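Side-chain contacts in BepC protein (Bartonella tribocorum, PDB 4WGJ), which probably transfers AMP from ATP onto threonine or tyrosine hydroxyls of target proteins, the present chain being its nucleotide-binding Fic domain: residues Ala142-Val145 against Phe146-Leu149; Gly186-Thr189 against Thr190-Glu194; Asp206-Glu209 against Asp210-His213. One frame throughout, in Å; residues are numbered along the deposited sequence.

Contact 1: residues Ala142-Val145 against Phe146-Leu149; sequences AADV and FMAL
Four successive backbone hydrogen bonds tie Ala142-Val145 to Phe146-Leu149, one regular turn to the next within helix 135-152 of the Fic domain. Phe146 N donates to Ala142 O over 2.9 Å, and Met147 N reaches Ala143 O over the same distance. Ala148 N then takes up Asp144 O, and Leu149 N, pointing almost straight at its acceptor (164°), takes up Val145 O. All four carbonyls are therefore used inside the helix, as a largely buried segment requires.

The polar side chain is Asp144, which suits the exposed flank. Its OD1 forms a salt bridge with Lys205 of helix 202-211, and the same oxygen meets the terminal methyl of Met147, CE, at 3.4 Å. The methionine gets there by a bend at its last torsion (chi3 -72°), which folds CE back toward the preceding turn. Its CG passes Ala143 O at 3.3 Å, and CE comes almost as near to that carbonyl, so the flexible thioether lies along the helix surface and not straight out from it. Ala143 CB is 4.5 Å from CE, a loose contact.

The other flanks are apolar. Phe146 sends its ring away from the preceding turn, CG anti to the backbone N (chi1 -174°), toward helices 185-198 and 202-211, where Met188 and Met204 touch it. Ala142, one turn earlier, packs its CB on Met167 of helix 159-174; a methyl side chain suits so close a face. Branched Val145 and Leu149, one turn apart, both touch Leu120 of helix 111-126. Between them, Val145 CG1 and Leu149 CD1 stand 4.2 Å apart.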
loop_
_atom_site.group_PDB
_atom_site.type_symbol
_atom_site.label_atom_id
_atom_site.label_comp_id
_atom_site.label_asym_id
_atom_site.label_seq_id
_atom_site.Cartn_x
_atom_site.Cartn_y
_atom_site.Cartn_z
ATOM N N ALA A 142 2.591 11.098 -10.267
ATOM C CA ALA A 142 2.751 9.842 -9.528
ATOM C C ALA A 142 2.816 10.081 -8.026
ATOM O O ALA A 142 2.268 9.297 -7.252
ATOM C CB ALA A 142 4.003 9.092 -10.005
ATOM N N ALA A 143 3.467 11.172 -7.618
ATOM C CA ALA A 143 3.475 11.571 -6.212
ATOM C C ALA A 143 2.051 11.771 -5.686
ATOM O O ALA A 143 1.733 11.342 -4.578
ATOM C CB ALA A 143 4.282 12.846 -6.022
ATOM N N ASP A 144 1.209 12.433 -6.478
ATOM C CA ASP A 144 -0.184 12.663 -6.079
ATOM C C ASP A 144 -0.922 11.329 -5.938
ATOM O O ASP A 144 -1.690 11.123 -4.993
ATOM C CB ASP A 144 -0.919 13.556 -7.096
ATOM C CG ASP A 144 -0.448 15.004 -7.073
ATOM O OD1 ASP A 144 0.021 15.481 -6.015
ATOM O OD2 ASP A 144 -0.573 15.673 -8.119
ATOM N N VAL A 145 -0.699 10.427 -6.883
ATOM C CA VAL A 145 -1.369 9.127 -6.835
ATOM C C VAL A 145 -0.933 8.370 -5.582
ATOM O O VAL A 145 -1.742 7.772 -4.863
ATOM C CB VAL A 145 -1.054 8.274 -8.091
ATOM C CG1 VAL A 145 -1.534 6.843 -7.902
ATOM C CG2 VAL A 145 -1.716 8.879 -9.304
ATOM N N PHE A 146 0.359 8.415 -5.308
ATOM C CA PHE A 146 0.898 7.672 -4.173
ATOM C C PHE A 146 0.376 8.232 -2.858
ATOM O O PHE A 146 0.054 7.475 -1.938
ATOM C CB PHE A 146 2.421 7.719 -4.194
ATOM C CG PHE A 146 3.068 6.865 -3.154
ATOM C CD1 PHE A 146 2.977 5.477 -3.221
ATOM C CD2 PHE A 146 3.795 7.440 -2.127
ATOM C CE1 PHE A 146 3.593 4.676 -2.268
ATOM C CE2 PHE A 146 4.404 6.654 -1.162
ATOM C CZ PHE A 146 4.319 5.272 -1.231
ATOM N N MET A 147 0.333 9.559 -2.755
ATOM C CA MET A 147 -0.211 10.173 -1.545
ATOM C C MET A 147 -1.673 9.793 -1.339
ATOM O O MET A 147 -2.122 9.632 -0.188
ATOM C CB MET A 147 -0.047 11.700 -1.591
ATOM C CG MET A 147 1.422 12.126 -1.430
ATOM S SD MET A 147 1.652 13.905 -1.322
ATOM C CE MET A 147 1.326 14.386 -3.021
ATOM N N ALA A 148 -2.420 9.649 -2.435
ATOM C CA ALA A 148 -3.819 9.230 -2.326
ATOM C C ALA A 148 -3.903 7.790 -1.817
ATOM O O ALA A 148 -4.723 7.481 -0.953
ATOM C CB ALA A 148 -4.542 9.362 -3.656
ATOM N N LEU A 149 -3.069 6.908 -2.363
ATOM C CA LEU A 149 -3.018 5.530 -1.884
ATOM C C LEU A 149 -2.644 5.460 -0.413
ATOM O O LEU A 149 -3.217 4.678 0.354
ATOM C CB LEU A 149 -2.011 4.713 -2.703
ATOM C CG LEU A 149 -2.440 4.390 -4.139
ATOM C CD1 LEU A 149 -1.247 3.860 -4.934
ATOM C CD2 LEU A 149 -3.578 3.364 -4.160
#

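Contact 2: residues Gly186-Thr189 against Thr190-Glu194; sequences GRMT and TACIE. With ANP (phosphoaminophosphonic acid-adenylate ester), chain B; GLY (glycine), chain D.
Thr189 and Ile193, one turn apart on helix 185-198 of the Fic domain, lie side by side and point the same way, with Thr189 CG2 only 3.5 Å from Ile193 CD1, tighter than usual for two carbons. A backbone bond runs beside this contact: Ile193 N donates to Thr189 O over 2.8 Å, nearly along the C=O axis. Cys192 N does likewise to Met188 O, while Thr190 N and Ala191 N use Gly186 O and Arg187 O. Each of these four carbonyls thus has its amide partner. The hydroxyl of Thr189 stands anti to its own carbonyl carbon (chi1 -67°), which turns OG1 back along the helix to hydrogen-bond Lys185 O and leaves the methyl to face Ile193. Thr190 OG1 lies 3.1 Å from Gly186 O, which already accepts the amide of Thr190.

One side of the helix belongs to the nucleotide analogue AMPPNP. Cys192 SG lies 3.2 Å from its ribose O2', and Ile193 CG1 is 3.6 Å from C6 of the adenine, an apolar branch suited to the base. A small residue suits the position of Cys192 beside the ribose. Glu150, Lys157 and Arg164 are among the residues that hydrogen-bond the nucleotide elsewhere. Met188, bent at chi2 and chi3, brings SD to 3.7 Å from Cys192 SG, while its CB is 3.6 Å from a carboxylate oxygen, OXT, of a bound glycine.

Arg187 N donates to Thr184 OG1, just ahead of the first turn, and Glu194 OE1 accepts from Asn200 ND2 beyond the helix. The buried side fits against helix 202-211, both Ala191 and Cys192 meeting Met204, while Cys192 also touches Glu150 of helix 135-152.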
loop_
_atom_site.group_PDB
_atom_site.type_symbol
_atom_site.label_atom_id
_atom_site.label_comp_id
_atom_site.label_asym_id
_atom_site.label_seq_id
_atom_site.Cartn_x
_atom_site.Cartn_y
_atom_site.Cartn_z
ATOM N N GLY A 186 13.432 5.470 6.610
ATOM C CA GLY A 186 13.422 6.835 7.111
ATOM C C GLY A 186 13.047 7.876 6.060
ATOM O O GLY A 186 12.233 8.780 6.318
ATOM N N ARG A 187 13.633 7.762 4.869
ATOM C CA ARG A 187 13.325 8.702 3.787
ATOM C C ARG A 187 11.839 8.623 3.407
ATOM O O ARG A 187 11.167 9.649 3.242
ATOM C CB ARG A 187 14.208 8.433 2.556
ATOM C CG ARG A 187 14.020 9.463 1.435
ATOM C CD ARG A 187 14.894 9.190 0.207
ATOM N NE ARG A 187 16.319 9.344 0.493
ATOM C CZ ARG A 187 17.029 10.430 0.196
ATOM N NH1 ARG A 187 16.455 11.467 -0.410
ATOM N NH2 ARG A 187 18.316 10.477 0.499
ATOM N N MET A 188 11.325 7.403 3.271
ATOM C CA MET A 188 9.932 7.216 2.875
ATOM C C MET A 188 8.984 7.700 3.970
ATOM O O MET A 188 8.012 8.396 3.690
ATOM C CB MET A 188 9.643 5.754 2.557
ATOM C CG MET A 188 8.146 5.483 2.301
ATOM S SD MET A 188 7.534 6.352 0.837
ATOM C CE MET A 188 8.442 5.448 -0.406
ATOM N N THR A 189 9.275 7.321 5.212
ATOM C CA THR A 189 8.445 7.725 6.347
ATOM C C THR A 189 8.359 9.247 6.439
ATOM O O THR A 189 7.270 9.813 6.582
ATOM C CB THR A 189 8.986 7.139 7.660
ATOM O OG1 THR A 189 8.819 5.716 7.625
ATOM C CG2 THR A 189 8.218 7.687 8.844
ATOM N N THR A 190 9.502 9.914 6.339
ATOM C CA THR A 190 9.520 11.376 6.361
ATOM C C THR A 190 8.607 11.975 5.269
ATOM O O THR A 190 7.795 12.861 5.554
ATOM C CB THR A 190 10.953 11.889 6.227
ATOM O OG1 THR A 190 11.656 11.570 7.439
ATOM C CG2 THR A 190 10.975 13.400 6.024
ATOM N N ALA A 191 8.692 11.462 4.046
ATOM C CA ALA A 191 7.848 11.957 2.957
ATOM C C ALA A 191 6.367 11.727 3.244
ATOM O O ALA A 191 5.536 12.611 3.015
ATOM C CB ALA A 191 8.235 11.298 1.632
ATOM N N CYS A 192 6.042 10.539 3.744
ATOM C CA CYS A 192 4.654 10.189 4.039
ATOM C C CYS A 192 4.072 11.049 5.160
ATOM O O CYS A 192 2.947 11.556 5.052
ATOM C CB CYS A 192 4.557 8.716 4.415
ATOM S SG CYS A 192 4.765 7.621 2.975
ATOM N N ILE A 193 4.847 11.212 6.229
ATOM C CA ILE A 193 4.397 12.004 7.373
ATOM C C ILE A 193 4.230 13.478 6.998
ATOM O O ILE A 193 3.218 14.104 7.331
ATOM C CB ILE A 193 5.375 11.859 8.555
ATOM C CG1 ILE A 193 5.290 10.444 9.135
ATOM C CG2 ILE A 193 5.093 12.914 9.641
ATOM C CD1 ILE A 193 6.275 10.191 10.279
ATOM N N GLU A 194 5.203 14.045 6.292
ATOM C CA GLU A 194 5.090 15.446 5.897
ATOM C C GLU A 194 3.831 15.682 5.064
ATOM O O GLU A 194 3.132 16.681 5.250
ATOM C CB GLU A 194 6.334 15.904 5.120
ATOM C CG GLU A 194 7.552 16.097 5.997
ATOM C CD GLU A 194 7.465 17.361 6.850
ATOM O OE1 GLU A 194 6.782 18.329 6.444
ATOM O OE2 GLU A 194 8.083 17.386 7.926
HETATM P PG ANP B . 6.481 -0.773 5.065
HETATM O O1G ANP B . 7.285 -1.781 4.160
HETATM O O2G ANP B . 7.436 -0.224 6.089
HETATM O O3G ANP B . 5.937 0.388 4.155
HETATM P PB ANP B . 3.809 -2.077 5.307
HETATM O O1B ANP B . 4.051 -2.484 3.890
HETATM O O2B ANP B . 3.267 -3.249 6.177
HETATM N N3B ANP B . 5.250 -1.531 5.991
HETATM P PA ANP B . 1.914 -0.467 6.616
HETATM O O1A ANP B . 2.684 -0.647 7.877
HETATM O O2A ANP B . 0.481 -0.985 6.626
HETATM O O3A ANP B . 2.687 -0.976 5.321
HETATM O "O5'" ANP B . 1.907 1.083 6.273
HETATM C "C5'" ANP B . 3.170 1.790 6.237
HETATM C "C4'" ANP B . 3.032 3.103 5.510
HETATM O "O4'" ANP B . 2.513 4.112 6.417
HETATM C "C3'" ANP B . 4.357 3.650 4.967
HETATM O "O3'" ANP B . 4.228 4.187 3.654
HETATM C "C2'" ANP B . 4.725 4.725 5.993
HETATM O "O2'" ANP B . 5.569 5.739 5.460
HETATM C "C1'" ANP B . 3.340 5.257 6.347
HETATM N N9 ANP B . 3.303 5.975 7.619
HETATM C C8 ANP B . 3.988 5.662 8.765
HETATM N N7 ANP B . 3.786 6.500 9.754
HETATM C C5 ANP B . 2.908 7.432 9.223
HETATM C C6 ANP B . 2.305 8.587 9.761
HETATM N N6 ANP B . 2.501 9.010 11.012
HETATM N N1 ANP B . 1.481 9.299 8.959
HETATM C C2 ANP B . 1.286 8.882 7.706
HETATM N N3 ANP B . 1.799 7.814 7.090
HETATM C C4 ANP B . 2.604 7.126 7.906
HETATM N N GLY D . 10.381 1.325 3.692
HETATM C CA GLY D . 11.399 1.018 2.705
HETATM C C GLY D . 11.116 1.685 1.374
HETATM O O GLY D . 11.851 1.528 0.397
HETATM O OXT GLY D . 10.130 2.408 1.243
#

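Contact 3: residues Asp206-Glu209 against Asp210-His213; sequences DLFE and DITH. With EDO (1,2-ethanediol), chain C.
Phe208 O takes the hydroxyl of Thr212, whose OG1 donates over 2.8 Å, together with two weak amide bonds from Thr212 N and Ile211 N. Asp210 N donates to Asp206 O at 2.9 Å, while Leu207 O receives weak bonds from both Asp210 N and Ile211 N. This change of partners, from four residues back to a mixture of three and four, marks where helix 202-211 ends, its last bonds weak. Here the chain turns into strand 212-214, which pairs antiparallel with 176-178; threonine, common in strands, supplies a hydroxyl that serves the last turn. A water bridges the exit, donating to Glu209 O and Thr212 O.

Packing rests on Ile211. Its CG1 occupies the crowded position between backbone N and carbonyl carbon (chi1 69°), which carries CD1 over one face of the Phe208 ring, 4.1 Å from the centroid, a CH-pi contact. The other branch, CG2, lies 4.0 Å from Leu207 CD1 in one of the two conformers of that leucine.

Among the charged and polar groups, Glu209 OE2 is hydrogen-bonded to His135. His213 NE2 is hydrogen-bonded to O1 of an ethanediol, probably from the crystallisation liquor, at 2.7 Å, in the plane of its ring.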
loop_
_atom_site.group_PDB
_atom_site.type_symbol
_atom_site.label_atom_id
_atom_site.label_comp_id
_atom_site.label_asym_id
_atom_site.label_seq_id
_atom_site.Cartn_x
_atom_site.Cartn_y
_atom_site.Cartn_z
ATOM N N ASP A 206 9.834 15.392 -4.238
ATOM C CA ASP A 206 11.266 15.179 -4.407
ATOM C C ASP A 206 11.579 13.694 -4.519
ATOM O O ASP A 206 12.405 13.288 -5.339
ATOM C CB ASP A 206 12.057 15.787 -3.239
ATOM C CG ASP A 206 12.015 17.310 -3.222
ATOM O OD1 ASP A 206 11.563 17.922 -4.215
ATOM O OD2 ASP A 206 12.461 17.896 -2.212
ATOM N N LEU A 207 10.926 12.894 -3.680
ATOM C CA LEU A 207 11.134 11.454 -3.675
ATOM C C LEU A 207 10.820 10.871 -5.048
ATOM O O LEU A 207 11.611 10.118 -5.617
ATOM C CB LEU A 207 10.272 10.798 -2.594
ATOM C CG LEU A 207 10.351 9.275 -2.467
ATOM C CD1 LEU A 207 11.781 8.836 -2.243
ATOM C CD2 LEU A 207 9.461 8.798 -1.322
ATOM N N PHE A 208 9.662 11.226 -5.597
ATOM C CA PHE A 208 9.305 10.658 -6.894
ATOM C C PHE A 208 10.179 11.188 -8.027
ATOM O O PHE A 208 10.419 10.476 -9.002
ATOM C CB PHE A 208 7.808 10.858 -7.171
ATOM C CG PHE A 208 6.982 9.749 -6.593
ATOM C CD1 PHE A 208 6.678 9.733 -5.241
ATOM C CD2 PHE A 208 6.608 8.661 -7.375
ATOM C CE1 PHE A 208 5.960 8.677 -4.685
ATOM C CE2 PHE A 208 5.900 7.601 -6.830
ATOM C CZ PHE A 208 5.573 7.609 -5.480
ATOM N N GLU A 209 10.701 12.402 -7.895
ATOM C CA GLU A 209 11.696 12.876 -8.850
ATOM C C GLU A 209 12.954 12.000 -8.759
ATOM O O GLU A 209 13.580 11.677 -9.776
ATOM C CB GLU A 209 12.033 14.354 -8.589
ATOM C CG GLU A 209 13.314 14.835 -9.246
ATOM C CD GLU A 209 13.260 14.750 -10.757
ATOM O OE1 GLU A 209 12.155 14.930 -11.320
ATOM O OE2 GLU A 209 14.318 14.504 -11.380
ATOM N N ASP A 210 13.299 11.581 -7.545
ATOM C CA ASP A 210 14.540 10.848 -7.322
ATOM C C ASP A 210 14.459 9.384 -7.763
ATOM O O ASP A 210 15.494 8.772 -8.054
ATOM C CB ASP A 210 14.945 10.910 -5.842
ATOM C CG ASP A 210 15.381 12.306 -5.400
ATOM O OD1 ASP A 210 15.830 13.098 -6.253
ATOM O OD2 ASP A 210 15.290 12.600 -4.187
ATOM N N ILE A 211 13.252 8.823 -7.823
ATOM C CA ILE A 211 13.114 7.390 -8.094
ATOM C C ILE A 211 12.568 7.079 -9.489
ATOM O O ILE A 211 12.502 5.915 -9.878
ATOM C CB ILE A 211 12.196 6.706 -7.056
ATOM C CG1 ILE A 211 10.750 7.175 -7.223
ATOM C CG2 ILE A 211 12.718 6.946 -5.633
ATOM C CD1 ILE A 211 9.758 6.525 -6.259
ATOM N N THR A 212 12.189 8.117 -10.233
ATOM C CA THR A 212 11.624 7.964 -11.583
ATOM C C THR A 212 12.701 8.136 -12.663
ATOM O O THR A 212 13.438 9.122 -12.648
ATOM C CB THR A 212 10.491 8.991 -11.810
ATOM O OG1 THR A 212 9.396 8.686 -10.936
ATOM C CG2 THR A 212 9.993 8.968 -13.254
ATOM N N HIS A 213 12.790 7.182 -13.590
ATOM C CA HIS A 213 13.784 7.220 -14.658
ATOM C C HIS A 213 13.137 6.796 -15.981
ATOM O O HIS A 213 12.169 6.036 -15.978
ATOM C CB HIS A 213 14.969 6.287 -14.338
ATOM C CG HIS A 213 15.422 6.331 -12.910
ATOM N ND1 HIS A 213 16.439 7.154 -12.472
ATOM C CD2 HIS A 213 14.990 5.656 -11.816
ATOM C CE1 HIS A 213 16.610 6.988 -11.171
ATOM N NE2 HIS A 213 15.746 6.083 -10.750
HETATM C C1 EDO C . 16.935 5.108 -7.327
HETATM O O1 EDO C . 15.820 5.011 -8.224
HETATM C C2 EDO C . 16.422 5.211 -5.895
HETATM O O2 EDO C . 15.918 3.936 -5.473
HETATM O O HOH W 1 15.651 10.371 -11.202
#

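The three contacts meet around one apolar core beside the nucleotide site. Contact 1 touches contact 2 where Phe146 CE2 lies 3.7 Å from Met188 SD, and it touches contact 3 where Phe146 CB approaches Phe208 CZ to 3.4 Å. Contacts 2 and 3, on helices consecutive in the chain, join through Met188 CE and Leu207 CD2, 3.6 Å apart in one of the two leucine conformers. The centres of the three contacts are about 13 to 14 Å apart. Contact 2 lines the AMPPNP pocket and that of one bound glycine; contact 1 backs it, the Phe146 side chain being about 5 Å from the nucleotide, and contact 3 is farther, with the Leu207 side chain about 8 Å away.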